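PDB 7D60: calcium homeostasis modulator protein 5 from Homo sapiens, which assembles into undecameric, cone-shaped oligomers that probably act as large-pore cation channels, with gating and conductance likely regulated by membrane lipids. Local coordinates for residues G29-F34 and L115-L120; V37-P42 and L52-A57; Q275-Y278 and H282-V285. All coordinates share one frame; numbering follows the deposited sequence.

Interaction 1 of 3, residues G29-F34 and L115-L120. With PA8 (1,2-dioctanoyl-sn-glycero-3-phosphate), chain P.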
ATOM      1  N   GLY A  29      14.771 -29.344  11.966  1.00 57.53           N
ATOM      2  CA  GLY A  29      13.357 -29.096  11.748  1.00 57.53           C
ATOM      3  C   GLY A  29      12.544 -30.334  11.434  1.00 57.53           C
ATOM      4  O   GLY A  29      11.319 -30.305  11.565  1.00 57.53           O
ATOM      5  N   SER A  30      13.194 -31.416  11.017  1.00 55.68           N
ATOM      6  CA  SER A  30      12.496 -32.668  10.759  1.00 55.68           C
ATOM      7  C   SER A  30      12.385 -33.536  11.999  1.00 55.68           C
ATOM      8  O   SER A  30      11.468 -34.356  12.092  1.00 55.68           O
ATOM      9  CB  SER A  30      13.206 -33.452   9.655  1.00 55.68           C
ATOM     10  OG  SER A  30      12.606 -34.717   9.460  1.00 55.68           O
ATOM     11  N   GLU A  31      13.303 -33.379  12.951  1.00 52.23           N
ATOM     12  CA  GLU A  31      13.210 -34.118  14.201  1.00 52.23           C
ATOM     13  C   GLU A  31      12.159 -33.525  15.125  1.00 52.23           C
ATOM     14  O   GLU A  31      11.524 -34.263  15.886  1.00 52.23           O
ATOM     15  CB  GLU A  31      14.570 -34.143  14.894  1.00 52.23           C
ATOM     16  CG  GLU A  31      14.717 -35.242  15.921  1.00 52.23           C
ATOM     17  CD  GLU A  31      14.331 -34.789  17.315  1.00 52.23           C
ATOM     18  OE1 GLU A  31      14.311 -33.566  17.560  1.00 52.23           O
ATOM     19  OE2 GLU A  31      14.037 -35.655  18.163  1.00 52.23           O
ATOM     20  N   ARG A  32      11.957 -32.209  15.078  1.00 57.06           N
ATOM     21  CA  ARG A  32      10.915 -31.590  15.885  1.00 57.06           C
ATOM     22  C   ARG A  32       9.525 -31.867  15.344  1.00 57.06           C
ATOM     23  O   ARG A  32       8.548 -31.711  16.077  1.00 57.06           O
ATOM     24  CB  ARG A  32      11.138 -30.084  15.974  1.00 57.06           C
ATOM     25  CG  ARG A  32      12.489 -29.711  16.525  1.00 57.06           C
ATOM     26  CD  ARG A  32      12.651 -30.245  17.922  1.00 57.06           C
ATOM     27  NE  ARG A  32      11.571 -29.794  18.790  1.00 57.06           N
ATOM     28  CZ  ARG A  32      10.944 -30.569  19.666  1.00 57.06           C
ATOM     29  NH1 ARG A  32      11.290 -31.840  19.797  1.00 57.06           N
ATOM     30  NH2 ARG A  32       9.970 -30.071  20.414  1.00 57.06           N
ATOM     31  N   LEU A  33       9.412 -32.259  14.079  1.00 55.81           N
ATOM     32  CA  LEU A  33       8.118 -32.626  13.529  1.00 55.81           C
ATOM     33  C   LEU A  33       7.755 -34.064  13.875  1.00 55.81           C
ATOM     34  O   LEU A  33       6.571 -34.394  13.963  1.00 55.81           O
ATOM     35  CB  LEU A  33       8.126 -32.405  12.015  1.00 55.81           C
ATOM     36  CG  LEU A  33       6.832 -32.502  11.207  1.00 55.81           C
ATOM     37  CD1 LEU A  33       6.791 -31.396  10.178  1.00 55.81           C
ATOM     38  CD2 LEU A  33       6.732 -33.848  10.515  1.00 55.81           C
ATOM     39  N   PHE A  34       8.750 -34.923  14.085  1.00 50.25           N
ATOM     40  CA  PHE A  34       8.471 -36.309  14.435  1.00 50.25           C
ATOM     41  C   PHE A  34       8.201 -36.481  15.919  1.00 50.25           C
ATOM     42  O   PHE A  34       7.364 -37.305  16.297  1.00 50.25           O
ATOM     43  CB  PHE A  34       9.639 -37.203  14.024  1.00 50.25           C
ATOM     44  CG  PHE A  34       9.492 -37.795  12.661  1.00 50.25           C
ATOM     45  CD1 PHE A  34       8.624 -38.848  12.440  1.00 50.25           C
ATOM     46  CD2 PHE A  34      10.222 -37.300  11.596  1.00 50.25           C
ATOM     47  CE1 PHE A  34       8.484 -39.394  11.181  1.00 50.25           C
ATOM     48  CE2 PHE A  34      10.089 -37.840  10.336  1.00 50.25           C
ATOM     49  CZ  PHE A  34       9.219 -38.889  10.128  1.00 50.25           C
ATOM     50  N   LEU A 115      21.303 -38.680  14.352  1.00 30.13           N
ATOM     51  CA  LEU A 115      21.451 -39.318  15.651  1.00 30.13           C
ATOM     52  C   LEU A 115      21.850 -38.346  16.748  1.00 30.13           C
ATOM     53  O   LEU A 115      21.631 -38.638  17.923  1.00 30.13           O
ATOM     54  CB  LEU A 115      22.489 -40.425  15.564  1.00 30.13           C
ATOM     55  CG  LEU A 115      21.982 -41.818  15.246  1.00 30.13           C
ATOM     56  CD1 LEU A 115      23.130 -42.688  14.809  1.00 30.13           C
ATOM     57  CD2 LEU A 115      21.320 -42.396  16.471  1.00 30.13           C
ATOM     58  N   SER A 116      22.434 -37.208  16.397  1.00 32.06           N
ATOM     59  CA  SER A 116      22.848 -36.223  17.381  1.00 32.06           C
ATOM     60  C   SER A 116      21.718 -35.290  17.777  1.00 32.06           C
ATOM     61  O   SER A 116      21.580 -34.961  18.954  1.00 32.06           O
ATOM     62  CB  SER A 116      24.017 -35.414  16.834  1.00 32.06           C
ATOM     63  OG  SER A 116      25.137 -36.244  16.619  1.00 32.06           O
ATOM     64  N   VAL A 117      20.912 -34.848  16.815  1.00 35.16           N
ATOM     65  CA  VAL A 117      19.768 -34.004  17.130  1.00 35.16           C
ATOM     66  C   VAL A 117      18.682 -34.815  17.825  1.00 35.16           C
ATOM     67  O   VAL A 117      17.963 -34.296  18.685  1.00 35.16           O
ATOM     68  CB  VAL A 117      19.267 -33.326  15.839  1.00 35.16           C
ATOM     69  CG1 VAL A 117      18.093 -32.402  16.098  1.00 35.16           C
ATOM     70  CG2 VAL A 117      20.389 -32.541  15.210  1.00 35.16           C
ATOM     71  N   ALA A 118      18.569 -36.104  17.507  1.00 33.38           N
ATOM     72  CA  ALA A 118      17.583 -36.945  18.172  1.00 33.38           C
ATOM     73  C   ALA A 118      17.991 -37.278  19.600  1.00 33.38           C
ATOM     74  O   ALA A 118      17.125 -37.523  20.443  1.00 33.38           O
ATOM     75  CB  ALA A 118      17.363 -38.226  17.374  1.00 33.38           C
ATOM     76  N   LEU A 119      19.286 -37.295  19.894  1.00 28.96           N
ATOM     77  CA  LEU A 119      19.750 -37.542  21.251  1.00 28.96           C
ATOM     78  C   LEU A 119      19.841 -36.276  22.091  1.00 28.96           C
ATOM     79  O   LEU A 119      19.826 -36.369  23.320  1.00 28.96           O
ATOM     80  CB  LEU A 119      21.112 -38.230  21.231  1.00 28.96           C
ATOM     81  CG  LEU A 119      21.136 -39.738  21.019  1.00 28.96           C
ATOM     82  CD1 LEU A 119      22.554 -40.202  20.834  1.00 28.96           C
ATOM     83  CD2 LEU A 119      20.502 -40.465  22.169  1.00 28.96           C
ATOM     84  N   LEU A 120      19.938 -35.104  21.471  1.00 33.23           N
ATOM     85  CA  LEU A 120      19.901 -33.851  22.210  1.00 33.23           C
ATOM     86  C   LEU A 120      18.485 -33.416  22.550  1.00 33.23           C
ATOM     87  O   LEU A 120      18.311 -32.498  23.354  1.00 33.23           O
ATOM     88  CB  LEU A 120      20.587 -32.737  21.419  1.00 33.23           C
ATOM     89  CG  LEU A 120      22.113 -32.707  21.347  1.00 33.23           C
ATOM     90  CD1 LEU A 120      22.568 -31.415  20.711  1.00 33.23           C
ATOM     91  CD2 LEU A 120      22.732 -32.875  22.707  1.00 33.23           C
TER
HETATM   92  O1  PA8 P 305      12.486 -28.543  25.762  1.00 66.22           O
HETATM   93  O2  PA8 P 305      13.836 -30.521  25.154  1.00 66.22           O
HETATM   94  P1  PA8 P 305      12.708 -29.614  24.724  1.00 66.22           P
HETATM   95  O3  PA8 P 305      11.442 -30.422  24.572  1.00 66.22           O
HETATM   96  O4  PA8 P 305      13.095 -28.911  23.285  1.00 66.22           O
HETATM   97  C1  PA8 P 305      14.187 -29.426  22.579  1.00 66.22           C
HETATM   98  C2  PA8 P 305      14.526 -28.503  21.409  1.00 66.22           C
HETATM   99  C3  PA8 P 305      15.747 -29.073  20.686  1.00 66.22           C
HETATM  100  O5  PA8 P 305      16.652 -28.051  20.361  1.00 66.22           O
HETATM  101  C4  PA8 P 305      17.738 -28.480  19.582  1.00 66.22           C
HETATM  102  O6  PA8 P 305      17.866 -29.626  19.312  1.00 66.22           O
HETATM  103  C5  PA8 P 305      18.777 -27.486  19.069  1.00 66.22           C
HETATM  104  C6  PA8 P 305      20.075 -28.197  18.691  1.00 66.22           C
HETATM  105  C7  PA8 P 305      20.875 -27.455  17.626  1.00 66.22           C
HETATM  106  O7  PA8 P 305      13.442 -28.448  20.524  1.00 66.22           O
HETATM  107  C12 PA8 P 305      12.707 -27.252  20.497  1.00 66.22           C
HETATM  108  O8  PA8 P 305      12.020 -26.952  21.414  1.00 66.22           O
HETATM  109  C13 PA8 P 305      12.760 -26.346  19.268  1.00 66.22           C
HETATM  110  C14 PA8 P 305      13.975 -25.423  19.260  1.00 66.22           C
HETATM  111  C15 PA8 P 305      14.925 -25.729  18.104  1.00 66.22           C
HETATM  112  C16 PA8 P 305      15.908 -24.588  17.857  1.00 66.22           C
HETATM  113  C17 PA8 P 305      15.348 -23.511  16.931  1.00 66.22           C
HETATM  114  C18 PA8 P 305      16.096 -23.451  15.602  1.00 66.22           C
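E31 reaches from segment 29-34 across to V117 and A118 of segment 115-120, touching them along its whole length. Its CB comes first, lying 4.1 Å from CG1 of V117, methylene against methyl. CG then passes alongside A118, 4.0 Å from the CA of that residue; a small alanine here lets the chain run close to the helix backbone. Because CG is anti to the backbone N (chi1 -160°) and the chain bends at chi2, the carboxylate arrives beside the main chain of the partner helix. OE1 stands 3.9 Å from the carbonyl O of V117, with no hydrogen bond between them, while OE2 comes within 3.8 Å of CA of A118 and takes a weak hydrogen bond from ND2 of N121. The contact joins S1 to S3 among the transmembrane helices of the CALHM subunit, with F124 of helix 123-130 packing against both E31 and A118. A buried acid needs polar company: besides the N121 amide, NH1 of R32 is 4.1 Å from OE1 of E31, and this nearby cation would be expected to help the carboxylate keep a negative charge. R32 also meets the short-chain phosphatidic acid PA8 of chain P: its NE is 2.9 Å from the ester oxygen O7, which lies over one face of the guanidinium. With an alanine at R32, the ester region of the lipid would probably lose the flat group it lies against, and E31 its neighbouring positive charge. N121 and Q176 complete this lipid pocket.

Interaction 2 of 3, residues V37-P42 and L52-A57. With PA8 (1,2-dioctanoyl-sn-glycero-3-phosphate), chain B.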
ATOM      1  N   VAL A  37       4.526 -34.346  16.711  1.00 54.37           N
ATOM      2  CA  VAL A  37       3.277 -34.663  16.032  1.00 54.37           C
ATOM      3  C   VAL A  37       3.027 -36.166  15.982  1.00 54.37           C
ATOM      4  O   VAL A  37       1.893 -36.622  16.142  1.00 54.37           O
ATOM      5  CB  VAL A  37       3.296 -34.034  14.624  1.00 54.37           C
ATOM      6  CG1 VAL A  37       1.968 -34.187  13.952  1.00 54.37           C
ATOM      7  CG2 VAL A  37       3.667 -32.568  14.713  1.00 54.37           C
ATOM      8  N   ALA A  38       4.069 -36.972  15.789  1.00 44.92           N
ATOM      9  CA  ALA A  38       3.884 -38.401  15.564  1.00 44.92           C
ATOM     10  C   ALA A  38       4.283 -39.271  16.747  1.00 44.92           C
ATOM     11  O   ALA A  38       3.657 -40.305  16.978  1.00 44.92           O
ATOM     12  CB  ALA A  38       4.673 -38.844  14.331  1.00 44.92           C
ATOM     13  N   PHE A  39       5.313 -38.896  17.494  1.00 38.71           N
ATOM     14  CA  PHE A  39       5.819 -39.747  18.562  1.00 38.71           C
ATOM     15  C   PHE A  39       4.944 -39.605  19.798  1.00 38.71           C
ATOM     16  O   PHE A  39       4.729 -38.494  20.292  1.00 38.71           O
ATOM     17  CB  PHE A  39       7.266 -39.390  18.889  1.00 38.71           C
ATOM     18  CG  PHE A  39       7.964 -40.389  19.766  1.00 38.71           C
ATOM     19  CD1 PHE A  39       8.042 -40.200  21.133  1.00 38.71           C
ATOM     20  CD2 PHE A  39       8.559 -41.508  19.221  1.00 38.71           C
ATOM     21  CE1 PHE A  39       8.687 -41.111  21.935  1.00 38.71           C
ATOM     22  CE2 PHE A  39       9.214 -42.416  20.021  1.00 38.71           C
ATOM     23  CZ  PHE A  39       9.272 -42.220  21.377  1.00 38.71           C
ATOM     24  N   LYS A  40       4.434 -40.728  20.289  1.00 43.76           N
ATOM     25  CA  LYS A  40       3.813 -40.795  21.605  1.00 43.76           C
ATOM     26  C   LYS A  40       4.076 -42.176  22.178  1.00 43.76           C
ATOM     27  O   LYS A  40       3.602 -43.183  21.646  1.00 43.76           O
ATOM     28  CB  LYS A  40       2.315 -40.464  21.547  1.00 43.76           C
ATOM     29  CG  LYS A  40       1.532 -41.078  20.404  1.00 43.76           C
ATOM     30  CD  LYS A  40       0.118 -40.541  20.381  1.00 43.76           C
ATOM     31  CE  LYS A  40       0.097 -39.094  19.917  1.00 43.76           C
ATOM     32  NZ  LYS A  40       0.510 -38.958  18.492  1.00 43.76           N
ATOM     33  N   CYS A  41       4.852 -42.214  23.233  1.00 44.65           N
ATOM     34  CA  CYS A  41       5.393 -43.431  23.813  1.00 44.65           C
ATOM     35  C   CYS A  41       4.281 -44.241  24.472  1.00 44.65           C
ATOM     36  O   CYS A  41       3.469 -43.687  25.215  1.00 44.65           O
ATOM     37  CB  CYS A  41       6.474 -43.075  24.839  1.00 44.65           C
ATOM     38  SG  CYS A  41       7.417 -44.422  25.606  1.00 44.65           S
ATOM     39  N   PRO A  42       4.208 -45.538  24.215  1.00 45.71           N
ATOM     40  CA  PRO A  42       3.309 -46.400  24.976  1.00 45.71           C
ATOM     41  C   PRO A  42       3.929 -46.685  26.339  1.00 45.71           C
ATOM     42  O   PRO A  42       5.007 -46.211  26.679  1.00 45.71           O
ATOM     43  CB  PRO A  42       3.224 -47.656  24.114  1.00 45.71           C
ATOM     44  CG  PRO A  42       4.538 -47.730  23.471  1.00 45.71           C
ATOM     45  CD  PRO A  42       5.014 -46.318  23.266  1.00 45.71           C
ATOM     46  N   LEU A  52      13.625 -47.332  19.766  1.00 27.67           N
ATOM     47  CA  LEU A  52      14.857 -47.660  19.075  1.00 27.67           C
ATOM     48  C   LEU A  52      14.665 -47.765  17.569  1.00 27.67           C
ATOM     49  O   LEU A  52      15.650 -47.868  16.839  1.00 27.67           O
ATOM     50  CB  LEU A  52      15.397 -48.970  19.645  1.00 27.67           C
ATOM     51  CG  LEU A  52      16.825 -49.452  19.551  1.00 27.67           C
ATOM     52  CD1 LEU A  52      17.675 -48.473  20.293  1.00 27.67           C
ATOM     53  CD2 LEU A  52      16.917 -50.795  20.217  1.00 27.67           C
ATOM     54  N   VAL A  53      13.422 -47.751  17.096  1.00 26.81           N
ATOM     55  CA  VAL A  53      13.113 -47.684  15.671  1.00 26.81           C
ATOM     56  C   VAL A  53      13.017 -46.240  15.200  1.00 26.81           C
ATOM     57  O   VAL A  53      13.509 -45.898  14.127  1.00 26.81           O
ATOM     58  CB  VAL A  53      11.819 -48.487  15.392  1.00 26.81           C
ATOM     59  CG1 VAL A  53      11.126 -48.044  14.129  1.00 26.81           C
ATOM     60  CG2 VAL A  53      12.139 -49.955  15.276  1.00 26.81           C
ATOM     61  N   PHE A  54      12.461 -45.344  16.013  1.00 28.41           N
ATOM     62  CA  PHE A  54      12.436 -43.926  15.672  1.00 28.41           C
ATOM     63  C   PHE A  54      13.814 -43.278  15.711  1.00 28.41           C
ATOM     64  O   PHE A  54      13.965 -42.155  15.226  1.00 28.41           O
ATOM     65  CB  PHE A  54      11.508 -43.175  16.618  1.00 28.41           C
ATOM     66  CG  PHE A  54      10.109 -43.026  16.114  1.00 28.41           C
ATOM     67  CD1 PHE A  54       9.205 -44.066  16.224  1.00 28.41           C
ATOM     68  CD2 PHE A  54       9.689 -41.834  15.558  1.00 28.41           C
ATOM     69  CE1 PHE A  54       7.919 -43.922  15.776  1.00 28.41           C
ATOM     70  CE2 PHE A  54       8.404 -41.686  15.109  1.00 28.41           C
ATOM     71  CZ  PHE A  54       7.518 -42.731  15.218  1.00 28.41           C
ATOM     72  N   LEU A  55      14.809 -43.946  16.283  1.00 28.46           N
ATOM     73  CA  LEU A  55      16.184 -43.474  16.338  1.00 28.46           C
ATOM     74  C   LEU A  55      16.987 -43.919  15.121  1.00 28.46           C
ATOM     75  O   LEU A  55      17.674 -43.107  14.499  1.00 28.46           O
ATOM     76  CB  LEU A  55      16.838 -43.991  17.622  1.00 28.46           C
ATOM     77  CG  LEU A  55      17.926 -43.220  18.360  1.00 28.46           C
ATOM     78  CD1 LEU A  55      17.536 -41.784  18.566  1.00 28.46           C
ATOM     79  CD2 LEU A  55      18.170 -43.890  19.686  1.00 28.46           C
ATOM     80  N   PHE A  56      16.894 -45.195  14.756  1.00 27.47           N
ATOM     81  CA  PHE A  56      17.787 -45.788  13.773  1.00 27.47           C
ATOM     82  C   PHE A  56      17.176 -45.980  12.391  1.00 27.47           C
ATOM     83  O   PHE A  56      17.926 -46.127  11.426  1.00 27.47           O
ATOM     84  CB  PHE A  56      18.291 -47.141  14.275  1.00 27.47           C
ATOM     85  CG  PHE A  56      19.282 -47.032  15.386  1.00 27.47           C
ATOM     86  CD1 PHE A  56      20.465 -46.345  15.205  1.00 27.47           C
ATOM     87  CD2 PHE A  56      19.034 -47.615  16.613  1.00 27.47           C
ATOM     88  CE1 PHE A  56      21.381 -46.241  16.229  1.00 27.47           C
ATOM     89  CE2 PHE A  56      19.948 -47.512  17.638  1.00 27.47           C
ATOM     90  CZ  PHE A  56      21.119 -46.825  17.444  1.00 27.47           C
ATOM     91  N   ALA A  57      15.861 -46.006  12.262  1.00 26.77           N
ATOM     92  CA  ALA A  57      15.283 -46.176  10.933  1.00 26.77           C
ATOM     93  C   ALA A  57      15.325 -44.913  10.068  1.00 26.77           C
ATOM     94  O   ALA A  57      15.512 -45.050   8.856  1.00 26.77           O
ATOM     95  CB  ALA A  57      13.854 -46.717  11.015  1.00 26.77           C
TER
HETATM   96  O1  PA8 B 305      -1.072 -37.009  16.242  1.00 68.67           O
HETATM   97  O2  PA8 B 305      -0.885 -39.125  14.981  1.00 68.67           O
HETATM   98  P1  PA8 B 305      -1.464 -37.730  14.977  1.00 68.67           P
HETATM   99  O3  PA8 B 305      -2.968 -37.810  14.902  1.00 68.67           O
HETATM  100  O4  PA8 B 305      -0.883 -36.906  13.674  1.00 68.67           O
HETATM  101  C1  PA8 B 305      -0.226 -37.636  12.679  1.00 68.67           C
HETATM  102  C2  PA8 B 305       0.437 -36.678  11.689  1.00 68.67           C
HETATM  103  C3  PA8 B 305       1.180 -37.507  10.642  1.00 68.67           C
HETATM  104  O5  PA8 B 305       2.440 -36.952  10.375  1.00 68.67           O
HETATM  105  C4  PA8 B 305       3.131 -37.586   9.330  1.00 68.67           C
HETATM  106  O6  PA8 B 305       2.673 -38.542   8.803  1.00 68.67           O
HETATM  107  C5  PA8 B 305       4.483 -37.063   8.851  1.00 68.67           C
HETATM  108  C6  PA8 B 305       5.250 -38.142   8.090  1.00 68.67           C
HETATM  109  C7  PA8 B 305       6.234 -37.573   7.073  1.00 68.67           C
HETATM  110  O7  PA8 B 305      -0.544 -35.900  11.060  1.00 68.67           O
HETATM  111  C12 PA8 B 305      -0.613 -34.547  11.429  1.00 68.67           C
HETATM  112  O8  PA8 B 305      -1.007 -34.240  12.502  1.00 68.67           O
HETATM  113  C13 PA8 B 305      -0.213 -33.458  10.434  1.00 68.67           C
HETATM  114  C14 PA8 B 305       1.291 -33.215  10.390  1.00 68.67           C
HETATM  115  C15 PA8 B 305       1.897 -33.578   9.036  1.00 68.67           C
HETATM  116  C16 PA8 B 305       3.290 -32.980   8.853  1.00 68.67           C
HETATM  117  C17 PA8 B 305       3.255 -31.556   8.302  1.00 68.67           C
HETATM  118  C18 PA8 B 305       3.848 -31.470   6.898  1.00 68.67           C
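The ring of F39 meets that of F54 edge-on, and this aromatic pair is the tight part of the contact. CD2 of F39 sits above the centre of the F54 ring and 3.8 Å from its CG; the two centroids are 5.2 Å apart and the planes stand at 80°, a T-shaped stack. F39 can present that edge because its CG is anti to the backbone N (chi1 -168°), which sends the ring across to helix 47-68. Phenylalanine suits both places, one supplying C-H groups and the other a pi face to receive them. The stack ties the loop just after S1 to S2, and its surroundings are aromatic too: Y50 meets both rings, F124 packs edge-to-face with F39, and W184 of the second subunit does so with F54. On the looser side, facing the PA8 lipid of chain B, the next residue is a long, flexible lysine. K40 bends at chi3 and chi4, and its NZ makes a weak hydrogen bond of 3.4 Å to the phosphate oxygen O1, as befits a cation beside an anionic head group. CG1 of V37 lies against the ester group of the lipid, 3.3 Å from its carbonyl oxygen O8. Beyond K40, C41 is fixed by its disulfide to C127.

Interaction 3 of 3, residues Q275-Y278 and H282-V285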
ATOM      1  N   GLN A 275      54.663 -38.659 -15.754  1.00 51.16           N
ATOM      2  CA  GLN A 275      53.876 -38.083 -16.840  1.00 51.16           C
ATOM      3  C   GLN A 275      52.597 -37.548 -16.221  1.00 51.16           C
ATOM      4  O   GLN A 275      51.712 -38.327 -15.854  1.00 51.16           O
ATOM      5  CB  GLN A 275      53.564 -39.119 -17.915  1.00 51.16           C
ATOM      6  CG  GLN A 275      54.771 -39.880 -18.420  1.00 51.16           C
ATOM      7  CD  GLN A 275      54.916 -41.225 -17.745  1.00 51.16           C
ATOM      8  OE1 GLN A 275      53.950 -41.771 -17.212  1.00 51.16           O
ATOM      9  NE2 GLN A 275      56.128 -41.768 -17.758  1.00 51.16           N
ATOM     10  N   GLN A 276      52.491 -36.231 -16.096  1.00 41.53           N
ATOM     11  CA  GLN A 276      51.406 -35.634 -15.327  1.00 41.53           C
ATOM     12  C   GLN A 276      50.194 -35.435 -16.228  1.00 41.53           C
ATOM     13  O   GLN A 276      50.154 -34.525 -17.058  1.00 41.53           O
ATOM     14  CB  GLN A 276      51.860 -34.333 -14.673  1.00 41.53           C
ATOM     15  CG  GLN A 276      52.763 -33.450 -15.512  1.00 41.53           C
ATOM     16  CD  GLN A 276      53.454 -32.395 -14.685  1.00 41.53           C
ATOM     17  OE1 GLN A 276      53.609 -32.545 -13.477  1.00 41.53           O
ATOM     18  NE2 GLN A 276      53.859 -31.310 -15.331  1.00 41.53           N
ATOM     19  N   HIS A 277      49.200 -36.298 -16.063  1.00 34.80           N
ATOM     20  CA  HIS A 277      47.913 -36.168 -16.727  1.00 34.80           C
ATOM     21  C   HIS A 277      46.852 -35.868 -15.683  1.00 34.80           C
ATOM     22  O   HIS A 277      46.877 -36.431 -14.589  1.00 34.80           O
ATOM     23  CB  HIS A 277      47.561 -37.442 -17.490  1.00 34.80           C
ATOM     24  CG  HIS A 277      48.590 -37.847 -18.493  1.00 34.80           C
ATOM     25  ND1 HIS A 277      49.273 -39.040 -18.418  1.00 34.80           N
ATOM     26  CD2 HIS A 277      49.051 -37.218 -19.599  1.00 34.80           C
ATOM     27  CE1 HIS A 277      50.111 -39.128 -19.433  1.00 34.80           C
ATOM     28  NE2 HIS A 277      49.998 -38.035 -20.163  1.00 34.80           N
ATOM     29  N   TYR A 278      45.924 -34.984 -16.019  1.00 31.13           N
ATOM     30  CA  TYR A 278      44.953 -34.493 -15.056  1.00 31.13           C
ATOM     31  C   TYR A 278      43.591 -35.157 -15.177  1.00 31.13           C
ATOM     32  O   TYR A 278      42.698 -34.844 -14.389  1.00 31.13           O
ATOM     33  CB  TYR A 278      44.816 -32.978 -15.189  1.00 31.13           C
ATOM     34  CG  TYR A 278      46.096 -32.255 -14.874  1.00 31.13           C
ATOM     35  CD1 TYR A 278      46.529 -32.116 -13.564  1.00 31.13           C
ATOM     36  CD2 TYR A 278      46.885 -31.733 -15.882  1.00 31.13           C
ATOM     37  CE1 TYR A 278      47.703 -31.469 -13.272  1.00 31.13           C
ATOM     38  CE2 TYR A 278      48.058 -31.087 -15.598  1.00 31.13           C
ATOM     39  CZ  TYR A 278      48.462 -30.959 -14.293  1.00 31.13           C
ATOM     40  OH  TYR A 278      49.635 -30.311 -14.010  1.00 31.13           O
ATOM     41  N   HIS A 282      42.592 -37.055 -20.653  1.00 33.52           N
ATOM     42  CA  HIS A 282      43.882 -36.467 -20.992  1.00 33.52           C
ATOM     43  C   HIS A 282      44.916 -37.547 -21.279  1.00 33.52           C
ATOM     44  O   HIS A 282      45.788 -37.370 -22.133  1.00 33.52           O
ATOM     45  CB  HIS A 282      44.331 -35.563 -19.843  1.00 33.52           C
ATOM     46  CG  HIS A 282      45.544 -34.733 -20.130  1.00 33.52           C
ATOM     47  ND1 HIS A 282      46.207 -34.039 -19.145  1.00 33.52           N
ATOM     48  CD2 HIS A 282      46.204 -34.469 -21.280  1.00 33.52           C
ATOM     49  CE1 HIS A 282      47.228 -33.393 -19.671  1.00 33.52           C
ATOM     50  NE2 HIS A 282      47.252 -33.640 -20.966  1.00 33.52           N
ATOM     51  N   ARG A 283      44.818 -38.686 -20.600  1.00 37.15           N
ATOM     52  CA  ARG A 283      45.837 -39.716 -20.737  1.00 37.15           C
ATOM     53  C   ARG A 283      45.693 -40.500 -22.035  1.00 37.15           C
ATOM     54  O   ARG A 283      46.696 -40.830 -22.667  1.00 37.15           O
ATOM     55  CB  ARG A 283      45.793 -40.654 -19.535  1.00 37.15           C
ATOM     56  CG  ARG A 283      46.913 -41.661 -19.498  1.00 37.15           C
ATOM     57  CD  ARG A 283      46.651 -42.726 -18.470  1.00 37.15           C
ATOM     58  NE  ARG A 283      45.382 -43.397 -18.717  1.00 37.15           N
ATOM     59  CZ  ARG A 283      45.263 -44.689 -18.999  1.00 37.15           C
ATOM     60  NH1 ARG A 283      46.342 -45.454 -19.066  1.00 37.15           N
ATOM     61  NH2 ARG A 283      44.065 -45.214 -19.212  1.00 37.15           N
ATOM     62  N   VAL A 284      44.465 -40.803 -22.460  1.00 38.43           N
ATOM     63  CA  VAL A 284      44.294 -41.582 -23.684  1.00 38.43           C
ATOM     64  C   VAL A 284      44.492 -40.744 -24.940  1.00 38.43           C
ATOM     65  O   VAL A 284      44.698 -41.309 -26.019  1.00 38.43           O
ATOM     66  CB  VAL A 284      42.920 -42.273 -23.728  1.00 38.43           C
ATOM     67  CG1 VAL A 284      42.728 -43.130 -22.503  1.00 38.43           C
ATOM     68  CG2 VAL A 284      41.806 -41.264 -23.846  1.00 38.43           C
ATOM     69  N   VAL A 285      44.440 -39.418 -24.833  1.00 38.79           N
ATOM     70  CA  VAL A 285      44.746 -38.563 -25.973  1.00 38.79           C
ATOM     71  C   VAL A 285      46.253 -38.420 -26.148  1.00 38.79           C
ATOM     72  O   VAL A 285      46.773 -38.531 -27.262  1.00 38.79           O
ATOM     73  CB  VAL A 285      44.044 -37.204 -25.802  1.00 38.79           C
ATOM     74  CG1 VAL A 285      44.545 -36.196 -26.803  1.00 38.79           C
ATOM     75  CG2 VAL A 285      42.562 -37.377 -25.976  1.00 38.79           C
TER
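H277 and H282 face each other as a T: the imidazole of H277 points an edge at the flat side of H282, with the planes at 81° and the centroids 5.2 Å apart. CD2 is the atom that arrives, 4.1 Å above the middle of the H282 ring. The H277 ring is itself enclosed on two sides. Over one face lies CA of R283, 4.1 Å from the ring centroid in a CH-pi contact, and over the opposite face, nearer the rim, the carbonyl carbon of Q275. R283 crosses this imidazole at about a right angle, so that its CG passes 3.7 Å from ND1 of H277; the aliphatic part of the arginine does the packing, and the guanidinium leads away to a long, weak ion pair with E267. The arrangement folds a loop back onto the helix that follows it, helix 280-287, in the cytoplasmic C-terminal region. One hydrogen bond crosses between the two segments, from the backbone N of Y278 to ND1 of H282, 3.3 Å long and nearly straight, the donor lying somewhat out of the imidazole plane. With CG anti to the backbone N (chi1 -172°) the H282 ring is carried over to the loop, and its chi2 of -169° sets ND1 towards Y278. As acceptor, ND1 should carry no proton, a role that suits histidine, whose ring offers one nitrogen as a base while its face receives the other imidazole. The Y278 and H282 side chains run side by side in the same direction, CD2 of the tyrosine 4.1 Å from ND1. The Y278 ring also meets F214 edge-to-face and packs on W262 of the third subunit, whose P257 carbonyl accepts a hydrogen bond from NE2 of Q276.

How the interactions relate
Interactions 1 and 2 are neighbours in the transmembrane part, their centres about 11 Å apart, and both use helix 15-38. Interaction 2 is nested along the chain within the loop closed by interaction 1, so the loop just after S1 meets the nearby S2, while S1 itself meets S3, farther along the sequence. The two touch directly: A118 packs on L55, F34 on F54, and a probable backbone hydrogen bond runs from N of F39 to O of F34. Each also borders a bound PA8. Interaction 3 follows both in the chain, on the other side of its centre, about 47 and 53 Å from them between centres; it lies in the cytoplasmic C-terminal region, where another subunit also touches it.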